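Local coordinates for protein ferredoxin-NADP reductase (Neisseria gonorrhoeae MIA_2011_03-10, PDB 5TR9) that probably transfers electrons between NADP(H) and ferredoxin through its bound FAD, as ferredoxin-NADP reductases do, at residues A133-L136 with S137-E140. Residues are numbered along the deposited sequence; the frame is centred on the assembly and turned at random. Where two conformers were deposited one is given.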
loop_
_atom_site.group_PDB
_atom_site.type_symbol
_atom_site.label_atom_id
_atom_site.label_comp_id
_atom_site.label_asym_id
_atom_site.label_seq_id
_atom_site.Cartn_x
_atom_site.Cartn_y
_atom_site.Cartn_z
ATOM N N ALA A 133 0.211 1.717 1.366
ATOM C CA ALA A 133 1.606 2.138 1.188
ATOM C C ALA A 133 2.255 1.668 -0.110
ATOM O O ALA A 133 2.785 2.519 -0.845
ATOM C CB ALA A 133 2.429 1.680 2.402
ATOM N N PRO A 134 2.277 0.372 -0.455
ATOM C CA PRO A 134 2.942 -0.016 -1.715
ATOM C C PRO A 134 2.277 0.586 -2.934
ATOM O O PRO A 134 2.939 0.839 -3.951
ATOM C CB PRO A 134 2.829 -1.546 -1.722
ATOM C CG PRO A 134 1.627 -1.848 -0.845
ATOM C CD PRO A 134 1.678 -0.790 0.238
ATOM N N PHE A 135 0.972 0.811 -2.861
ATOM C CA PHE A 135 0.268 1.362 -4.011
ATOM C C PHE A 135 0.609 2.834 -4.220
ATOM O O PHE A 135 0.572 3.312 -5.359
ATOM C CB PHE A 135 -1.239 1.124 -3.842
ATOM C CG PHE A 135 -1.603 -0.343 -3.771
ATOM C CD1 PHE A 135 -1.043 -1.257 -4.662
ATOM C CD2 PHE A 135 -2.473 -0.813 -2.803
ATOM C CE1 PHE A 135 -1.347 -2.609 -4.594
ATOM C CE2 PHE A 135 -2.788 -2.178 -2.731
ATOM C CZ PHE A 135 -2.221 -3.070 -3.634
ATOM N N LEU A 136 0.990 3.556 -3.155
ATOM C CA LEU A 136 1.466 4.928 -3.347
ATOM C C LEU A 136 2.743 4.949 -4.183
ATOM O O LEU A 136 2.893 5.782 -5.092
ATOM C CB LEU A 136 1.690 5.614 -1.998
ATOM C CG LEU A 136 0.426 5.768 -1.144
ATOM C CD1 LEU A 136 0.762 6.389 0.210
ATOM C CD2 LEU A 136 -0.613 6.609 -1.865
ATOM N N SER A 137 3.677 4.028 -3.908
ATOM C CA SER A 137 4.895 3.968 -4.707
ATOM C C SER A 137 4.584 3.585 -6.148
ATOM O O SER A 137 5.154 4.158 -7.085
ATOM C CB SER A 137 5.881 2.969 -4.084
ATOM O OG SER A 137 7.130 3.002 -4.760
ATOM N N ILE A 138 3.677 2.622 -6.342
ATOM C CA ILE A 138 3.280 2.224 -7.690
ATOM C C ILE A 138 2.677 3.405 -8.447
ATOM O O ILE A 138 2.992 3.628 -9.622
ATOM C CB ILE A 138 2.325 1.022 -7.622
ATOM C CG1 ILE A 138 3.134 -0.223 -7.234
ATOM C CG2 ILE A 138 1.609 0.800 -8.972
ATOM C CD1 ILE A 138 2.304 -1.400 -6.706
ATOM N N LEU A 139 1.828 4.198 -7.783
ATOM C CA LEU A 139 1.235 5.364 -8.445
ATOM C C LEU A 139 2.258 6.424 -8.818
ATOM O O LEU A 139 1.973 7.282 -9.664
ATOM C CB LEU A 139 0.162 5.991 -7.557
ATOM C CG LEU A 139 -1.075 5.115 -7.422
ATOM C CD1 LEU A 139 -2.026 5.731 -6.407
ATOM C CD2 LEU A 139 -1.757 4.974 -8.773
ATOM N N GLU A 140 3.431 6.415 -8.192
ATOM C CA GLU A 140 4.470 7.361 -8.555
ATOM C C GLU A 140 5.285 6.900 -9.767
ATOM O O GLU A 140 6.121 7.660 -10.246
ATOM C CB GLU A 140 5.345 7.624 -7.315
ATOM C CG GLU A 140 4.575 8.444 -6.239
ATOM C CD GLU A 140 4.808 8.025 -4.772
ATOM O OE1 GLU A 140 5.741 7.253 -4.484
ATOM O OE2 GLU A 140 4.043 8.487 -3.896
#
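Phe135 and Ile138 lie side by side on the short helix 133-139, which follows the first strand, 122-128, of the parallel-sheet domain of the ferredoxin reductase fold, which in relatives binds NADP(H). Their meeting is an i to i+3 contact: Ile138 CD1 comes to the edge of the phenyl ring, near its plane, 3.9 Å from Phe135 CD1. With Ile138 CG1 anti to the carbonyl carbon and beside the backbone N (chi1 -73°), and the chain extended at chi2, the delta methyl also passes 3.6 Å from Pro134 O. This flank faces the sheet, where Phe135 and Ile138 both touch Met230, and Phe135 and Leu139 both touch Met125 and Leu153. Along the backbone, Ile138 N binds Pro134 O and Leu139 N binds Phe135 O at 2.9 Å, fairly straight at 158°, whereas the bond from Glu140 N to Leu136 O is weak. On other sides of the helix, Ala133 touches the FAD and Ser137 OG is hydrogen-bonded to Ser70 O. Glu140 is modelled in two conformers; in the one described, OE2 forms a salt bridge with Arg168 NH2, but the carboxylate's close placement beside Leu136 O is doubtful. Leu139 CG lies 3.2 Å from the carbonyl oxygen of Phe135.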